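Local coordinates for polyketide synthase PksR (Bacillus subtilis, PDB 4U3V), which takes part in intermediate steps of the synthesis of the polyketide antibiotic bacillaene, the part present here being its double-hotdog enoyl-isomerase domain, at residues Ser210-Leu213 with Ala214-Phe218; Gly55-Tyr58 with Gly59-Ile63; Val254-Gly258 with Asp259-Phe263. One frame throughout, in Å; residues are numbered along the deposited sequence.

Contact 1: residues Ser210-Leu213 with Ala214-Phe218; sequences SAYL and AILSF
Y212 and L216, one helical turn apart, make the side-chain contact of this stretch, a CH-pi interaction. With CG of Y212 trans to its own N (chi1 174°), the phenol projects outward from the helix, across its axis, and L216 sets its CD1 methyl over one face, 4.2 Å from the ring centroid and displaced toward the rim. CD1 lies 3.9 Å from Y212 CZ, while the CD2 branch meets CE1.

This stretch takes up the middle and most of the C-terminal half of helix 205-219, the long helix of the C-terminal hotdog fold, held in the curve of its antiparallel strands. A211, Y212 and I215 rest on Y281 of strand 274-283, A214 lies against I251 of strand 247-257, and Y212 and L213 reach W167.

The hydrogen bonds are regular i to i+4 links: A214 N to S210 O (2.9 Å), I215 N to A211 O (2.9 Å) and L216 N to Y212 O (3.0 Å). L213 O receives S217 N at 3.0 Å and also S217 OG at 3.2 Å, the two arriving from opposite faces of the carbonyl plane. The hydroxyl comes in at a C=O...OG angle of 137°, more bent than the backbone bond.

Contact 2: residues Gly55-Tyr58 with Gly59-Ile63; sequences GATY and GSLAI
T57 and L61 come together through their first torsions. T57 puts CG2 opposite its backbone N and leaves OG1 beside that N (chi1 -52°), while L61 has CG turned away from its carbonyl carbon (chi1 -78°). The two side chains therefore run side by side and point the same way, and the T57 methyl CG2 meets L61 CD1 at 4.0 Å. The same T57 torsion gives OG1 a different job: it is bonded to Y41 OH and to V54 O, just before the helix.

The backbone shows a helix being wound up. L61 N donates to T57 O at 3.1 Å, and A62 N follows to Y58 O at 2.9 Å. In the two preceding i to i+4 pairs the groups stand apart, and water fills in. G55 O and G59 N are 4.4 Å from each other; a water donates to G55 O and accepts from G59 N, with 2.8 Å to G59 N. A second water donates both to A56 O, at 2.6 Å, and to S60 OG, at 2.8 Å. The chain is thus hydrated and widened where the helix begins, and the waters take the place of the missing bonds to G55 O and A56 O. S60 OG is gripped from two directions, since it also bonds V203 O.

This helix belongs to the N-terminal hotdog fold, and its side chains spread over several neighbours. Y58 meets the ring of Y83 with the planes at about 55° and packs on L97 and I112, the two residues that also receive L61 from strands 94-102 and 108-116. On another flank, A56 touches T208 and N209 and S60 touches P205, all of helix 205-219.

Contact 3: residues Val254-Gly258 with Asp259-Phe263; sequences VKNTG and DMLLF
A beta hairpin with a two-residue loop closes here, with T257 and M260 flanking a type I' turn and a classic bulge a few residues back. G258 and D259 occupy the turn, both with positive phi. M260 N donates to T257 O at 2.9 Å, but from well above the carbonyl plane (48° out of it), whereas the return bond, T257 N to M260 O, lies in the plane of its carbonyl.

Farther along, L262 N gives a bond of 3.0 Å to K255 O. L262 O then takes two donors, V254 N at 3.0 Å and K255 N at 3.2 Å; V254 and K255 sharing one opposite residue is what makes the bulge.

Side chains alternate across the sheet. K255, T257, M260 and L262 share one face, where the extended K255 chain crosses L262 and brings CD to 4.1 Å from L262 CD2. On the other face N256 and L261 lie side by side: N256 CG is trans to its N (chi1 175°), which lays the amide along L261 and leaves OD1 3.4 Å from L261 CD2. One water links N256 OD1 to D259 N across the turn, and another joins T257 OG1 to M260 O.

The turn itself is at the protein surface, but the second strand leads inward. L261 and F263 pair by backbone with L283 and Y281 of strand 274-283. Their side chains pack on L253 and on helix 205-219, at L219 and I215 respectively, while M260 and L262 touch S282 and strand 230-239.

Contacts 1 and 3 belong to the C-terminal hotdog and meet directly, though their centres are about 15 Å apart. F263, midway along the second hairpin strand, bears on the helix: its CE2 is 3.6 Å from I215 CG2, and its CE1 is 3.7 Å from F218 CD2. Y281 also ties them, since its side chain touches I215 and its backbone bonds F263. Contact 2 is the helical counterpart in the N-terminal hotdog. Its centre is about 17 Å from that of contact 1, with nearest atoms about 6 Å apart, though the two helices are bridged by packing at the start of helix 205-219. Between contacts 2 and 3 the nearest atoms are about 13 Å apart.

Contact 1: residues Ser210-Leu213 with Ala214-Phe218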
loop_
_atom_site.group_PDB
_atom_site.type_symbol
_atom_site.label_atom_id
_atom_site.label_comp_id
_atom_site.label_asym_id
_atom_site.label_seq_id
_atom_site.Cartn_x
_atom_site.Cartn_y
_atom_site.Cartn_z
ATOM N N SER A 210 -4.489 3.552 -1.470
ATOM C CA SER A 210 -4.974 4.551 -2.408
ATOM C C SER A 210 -4.291 4.351 -3.745
ATOM O O SER A 210 -4.928 4.519 -4.805
ATOM C CB SER A 210 -4.693 5.961 -1.884
ATOM O OG SER A 210 -5.521 6.159 -0.744
ATOM N N ALA A 211 -3.044 3.904 -3.694
ATOM C CA ALA A 211 -2.308 3.635 -4.928
ATOM C C ALA A 211 -2.957 2.463 -5.664
ATOM O O ALA A 211 -3.146 2.501 -6.872
ATOM C CB ALA A 211 -0.812 3.388 -4.651
ATOM N N TYR A 212 -3.366 1.418 -4.943
ATOM C CA TYR A 212 -4.094 0.338 -5.584
ATOM C C TYR A 212 -5.423 0.827 -6.213
ATOM O O TYR A 212 -5.783 0.440 -7.313
ATOM C CB TYR A 212 -4.323 -0.746 -4.514
ATOM C CG TYR A 212 -5.181 -1.898 -4.901
ATOM C CD1 TYR A 212 -4.979 -2.604 -6.082
ATOM C CD2 TYR A 212 -6.144 -2.360 -4.010
ATOM C CE1 TYR A 212 -5.788 -3.691 -6.403
ATOM C CE2 TYR A 212 -6.920 -3.467 -4.300
ATOM C CZ TYR A 212 -6.756 -4.116 -5.492
ATOM O OH TYR A 212 -7.550 -5.238 -5.729
ATOM N N LEU A 213 -6.184 1.646 -5.484
ATOM C CA LEU A 213 -7.490 2.075 -6.011
ATOM C C LEU A 213 -7.299 2.935 -7.294
ATOM O O LEU A 213 -8.068 2.779 -8.265
ATOM C CB LEU A 213 -8.222 2.889 -4.932
ATOM C CG LEU A 213 -8.739 2.074 -3.741
ATOM C CD1 LEU A 213 -9.241 3.006 -2.645
ATOM C CD2 LEU A 213 -9.846 1.149 -4.195
ATOM N N ALA A 214 -6.256 3.766 -7.284
ATOM C CA ALA A 214 -5.924 4.598 -8.473
ATOM C C ALA A 214 -5.524 3.691 -9.622
ATOM O O ALA A 214 -5.882 3.940 -10.774
ATOM C CB ALA A 214 -4.804 5.590 -8.160
ATOM N N ILE A 215 -4.758 2.652 -9.330
ATOM C CA ILE A 215 -4.409 1.671 -10.363
ATOM C C ILE A 215 -5.650 0.998 -10.981
ATOM O O ILE A 215 -5.761 0.850 -12.184
ATOM C CB ILE A 215 -3.382 0.648 -9.825
ATOM C CG1 ILE A 215 -2.015 1.326 -9.651
ATOM C CG2 ILE A 215 -3.281 -0.545 -10.785
ATOM C CD1 ILE A 215 -1.049 0.625 -8.748
ATOM N N LEU A 216 -6.604 0.588 -10.159
ATOM C CA LEU A 216 -7.831 0.029 -10.700
ATOM C C LEU A 216 -8.566 1.003 -11.604
ATOM O O LEU A 216 -9.116 0.594 -12.635
ATOM C CB LEU A 216 -8.780 -0.454 -9.594
ATOM C CG LEU A 216 -8.226 -1.571 -8.711
ATOM C CD1 LEU A 216 -9.178 -1.854 -7.556
ATOM C CD2 LEU A 216 -8.001 -2.818 -9.546
ATOM N N SER A 217 -8.567 2.284 -11.226
ATOM C CA SER A 217 -9.157 3.332 -12.056
ATOM C C SER A 217 -8.431 3.506 -13.398
ATOM O O SER A 217 -9.056 3.646 -14.448
ATOM C CB SER A 217 -9.132 4.683 -11.294
ATOM O OG SER A 217 -9.888 4.602 -10.085
ATOM N N PHE A 218 -7.114 3.378 -13.358
ATOM C CA PHE A 218 -6.308 3.358 -14.593
ATOM C C PHE A 218 -6.743 2.196 -15.488
ATOM O O PHE A 218 -6.950 2.372 -16.691
ATOM C CB PHE A 218 -4.814 3.247 -14.249
ATOM C CG PHE A 218 -3.928 2.938 -15.442
ATOM C CD1 PHE A 218 -3.654 3.919 -16.391
ATOM C CD2 PHE A 218 -3.392 1.676 -15.637
ATOM C CE1 PHE A 218 -2.912 3.632 -17.531
ATOM C CE2 PHE A 218 -2.645 1.374 -16.775
ATOM C CZ PHE A 218 -2.409 2.344 -17.736
#

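Contact 2: residues Gly55-Tyr58 with Gly59-Ile63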
loop_
_atom_site.group_PDB
_atom_site.type_symbol
_atom_site.label_atom_id
_atom_site.label_comp_id
_atom_site.label_asym_id
_atom_site.label_seq_id
_atom_site.Cartn_x
_atom_site.Cartn_y
_atom_site.Cartn_z
ATOM N N GLY A 55 -4.038 -5.930 1.562
ATOM C CA GLY A 55 -2.590 -6.149 1.361
ATOM C C GLY A 55 -1.712 -4.936 1.696
ATOM O O GLY A 55 -0.552 -5.082 2.091
ATOM N N ALA A 56 -2.305 -3.746 1.598
ATOM C CA ALA A 56 -1.650 -2.500 2.023
ATOM C C ALA A 56 -1.097 -2.510 3.463
ATOM O O ALA A 56 -0.190 -1.738 3.796
ATOM C CB ALA A 56 -2.627 -1.326 1.801
ATOM N N THR A 57 -1.685 -3.345 4.329
ATOM C CA THR A 57 -1.249 -3.456 5.699
ATOM C C THR A 57 0.233 -3.801 5.773
ATOM O O THR A 57 0.963 -3.333 6.626
ATOM C CB THR A 57 -2.088 -4.526 6.439
ATOM O OG1 THR A 57 -3.496 -4.249 6.243
ATOM C CG2 THR A 57 -1.784 -4.486 7.941
ATOM N N TYR A 58 0.669 -4.695 4.899
ATOM C CA TYR A 58 1.983 -5.327 5.065
ATOM C C TYR A 58 3.162 -4.379 4.880
ATOM O O TYR A 58 4.115 -4.438 5.670
ATOM C CB TYR A 58 2.107 -6.543 4.154
ATOM C CG TYR A 58 0.996 -7.512 4.323
ATOM C CD1 TYR A 58 0.652 -7.953 5.590
ATOM C CD2 TYR A 58 0.292 -8.015 3.220
ATOM C CE1 TYR A 58 -0.417 -8.795 5.773
ATOM C CE2 TYR A 58 -0.767 -8.888 3.398
ATOM C CZ TYR A 58 -1.103 -9.278 4.676
ATOM O OH TYR A 58 -2.136 -10.143 4.887
ATOM N N GLY A 59 3.114 -3.513 3.859
ATOM C CA GLY A 59 4.211 -2.538 3.657
ATOM C C GLY A 59 4.300 -1.586 4.858
ATOM O O GLY A 59 5.396 -1.231 5.319
ATOM N N SER A 60 3.140 -1.224 5.425
ATOM C CA SER A 60 3.182 -0.335 6.603
ATOM C C SER A 60 3.847 -1.003 7.826
ATOM O O SER A 60 4.592 -0.338 8.578
ATOM C CB SER A 60 1.768 0.117 6.972
ATOM O OG SER A 60 1.245 0.987 5.924
ATOM N N LEU A 61 3.511 -2.268 8.078
ATOM C CA LEU A 61 4.179 -3.058 9.153
ATOM C C LEU A 61 5.659 -3.236 8.868
ATOM O O LEU A 61 6.503 -3.153 9.777
ATOM C CB LEU A 61 3.523 -4.438 9.307
ATOM C CG LEU A 61 2.205 -4.416 10.073
ATOM C CD1 LEU A 61 1.452 -5.734 9.876
ATOM C CD2 LEU A 61 2.526 -4.168 11.550
ATOM N N ALA A 62 6.000 -3.452 7.601
ATOM C CA ALA A 62 7.442 -3.569 7.260
ATOM C C ALA A 62 8.250 -2.286 7.531
ATOM O O ALA A 62 9.360 -2.364 8.070
ATOM C CB ALA A 62 7.641 -4.039 5.820
ATOM N N ILE A 63 7.646 -1.131 7.290
ATOM C CA ILE A 63 8.268 0.179 7.535
ATOM C C ILE A 63 8.423 0.433 9.043
ATOM O O ILE A 63 9.463 0.920 9.512
ATOM C CB ILE A 63 7.454 1.288 6.879
ATOM C CG1 ILE A 63 7.613 1.176 5.350
ATOM C CG2 ILE A 63 7.858 2.654 7.401
ATOM C CD1 ILE A 63 6.610 2.010 4.577
HETATM O O HOH W 1 1.681 -3.506 1.478
HETATM O O HOH W 2 1.482 0.127 3.240
#

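Contact 3: residues Val254-Gly258 with Asp259-Phe263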
loop_
_atom_site.group_PDB
_atom_site.type_symbol
_atom_site.label_atom_id
_atom_site.label_comp_id
_atom_site.label_asym_id
_atom_site.label_seq_id
_atom_site.Cartn_x
_atom_site.Cartn_y
_atom_site.Cartn_z
ATOM N N VAL A 254 4.791 0.416 -15.970
ATOM C CA VAL A 254 6.176 0.108 -16.389
ATOM C C VAL A 254 6.395 -1.295 -16.978
ATOM O O VAL A 254 7.204 -1.460 -17.907
ATOM C CB VAL A 254 7.186 0.389 -15.254
ATOM C CG1 VAL A 254 7.151 1.871 -14.874
ATOM C CG2 VAL A 254 6.916 -0.493 -14.048
ATOM N N LYS A 255 5.620 -2.293 -16.564
ATOM C CA LYS A 255 5.842 -3.660 -17.076
ATOM C C LYS A 255 4.495 -4.340 -17.238
ATOM O O LYS A 255 3.590 -4.216 -16.390
ATOM C CB LYS A 255 6.734 -4.489 -16.133
ATOM C CG LYS A 255 8.103 -3.837 -15.864
ATOM C CD LYS A 255 8.895 -4.551 -14.765
ATOM C CE LYS A 255 10.340 -4.048 -14.757
ATOM N NZ LYS A 255 11.100 -4.448 -13.542
ATOM N N ASN A 256 4.369 -5.106 -18.305
ATOM C CA ASN A 256 3.170 -5.903 -18.496
ATOM C C ASN A 256 3.768 -7.108 -19.189
ATOM O O ASN A 256 4.105 -7.029 -20.383
ATOM C CB ASN A 256 2.212 -5.178 -19.442
ATOM C CG ASN A 256 0.993 -6.000 -19.770
ATOM O OD1 ASN A 256 0.688 -6.978 -19.083
ATOM N ND2 ASN A 256 0.424 -5.748 -20.939
ATOM N N THR A 257 3.914 -8.177 -18.426
ATOM C CA THR A 257 4.356 -9.498 -18.951
ATOM C C THR A 257 3.879 -10.586 -17.974
ATOM O O THR A 257 3.779 -10.362 -16.766
ATOM C CB THR A 257 5.895 -9.630 -19.075
ATOM O OG1 THR A 257 6.509 -9.401 -17.789
ATOM C CG2 THR A 257 6.447 -8.641 -20.094
ATOM N N GLY A 258 3.643 -11.803 -18.459
ATOM C CA GLY A 258 3.384 -12.895 -17.515
ATOM C C GLY A 258 2.083 -12.719 -16.731
ATOM O O GLY A 258 1.961 -13.228 -15.606
ATOM N N ASP A 259 1.145 -11.969 -17.312
ATOM C CA ASP A 259 -0.096 -11.578 -16.615
ATOM C C ASP A 259 0.154 -10.835 -15.303
ATOM O O ASP A 259 -0.671 -10.878 -14.378
ATOM C CB ASP A 259 -0.986 -12.800 -16.370
ATOM C CG ASP A 259 -1.640 -13.303 -17.640
ATOM O OD1 ASP A 259 -2.407 -12.534 -18.262
ATOM O OD2 ASP A 259 -1.396 -14.471 -18.008
ATOM N N MET A 260 1.319 -10.203 -15.203
ATOM C CA MET A 260 1.613 -9.318 -14.071
ATOM C C MET A 260 1.723 -7.888 -14.618
ATOM O O MET A 260 2.422 -7.635 -15.600
ATOM C CB MET A 260 2.935 -9.696 -13.426
ATOM C CG MET A 260 2.989 -11.142 -12.909
ATOM S SD MET A 260 1.842 -11.363 -11.529
ATOM C CE MET A 260 2.343 -10.000 -10.489
ATOM N N LEU A 261 1.142 -6.945 -13.901
ATOM C CA LEU A 261 1.212 -5.545 -14.310
ATOM C C LEU A 261 1.933 -4.827 -13.176
ATOM O O LEU A 261 1.476 -4.870 -12.037
ATOM C CB LEU A 261 -0.208 -4.954 -14.418
ATOM C CG LEU A 261 -1.014 -5.567 -15.567
ATOM C CD1 LEU A 261 -2.512 -5.373 -15.317
ATOM C CD2 LEU A 261 -0.613 -4.845 -16.826
ATOM N N LEU A 262 3.039 -4.161 -13.486
ATOM C CA LEU A 262 3.836 -3.479 -12.448
ATOM C C LEU A 262 3.850 -1.979 -12.744
ATOM O O LEU A 262 3.940 -1.540 -13.912
ATOM C CB LEU A 262 5.288 -3.972 -12.424
ATOM C CG LEU A 262 5.495 -5.253 -11.598
ATOM C CD1 LEU A 262 4.842 -6.465 -12.242
ATOM C CD2 LEU A 262 6.974 -5.510 -11.317
ATOM N N PHE A 263 3.773 -1.200 -11.672
ATOM C CA PHE A 263 3.616 0.251 -11.746
ATOM C C PHE A 263 4.677 0.900 -10.887
ATOM O O PHE A 263 5.059 0.373 -9.846
ATOM C CB PHE A 263 2.210 0.661 -11.189
ATOM C CG PHE A 263 1.084 0.148 -11.998
ATOM C CD1 PHE A 263 0.567 0.919 -13.030
ATOM C CD2 PHE A 263 0.610 -1.149 -11.802
ATOM C CE1 PHE A 263 -0.464 0.424 -13.824
ATOM C CE2 PHE A 263 -0.385 -1.672 -12.641
ATOM C CZ PHE A 263 -0.934 -0.874 -13.628
HETATM O O HOH W 3 1.050 -10.025 -19.645
HETATM O O HOH W 4 5.458 -7.863 -15.539
#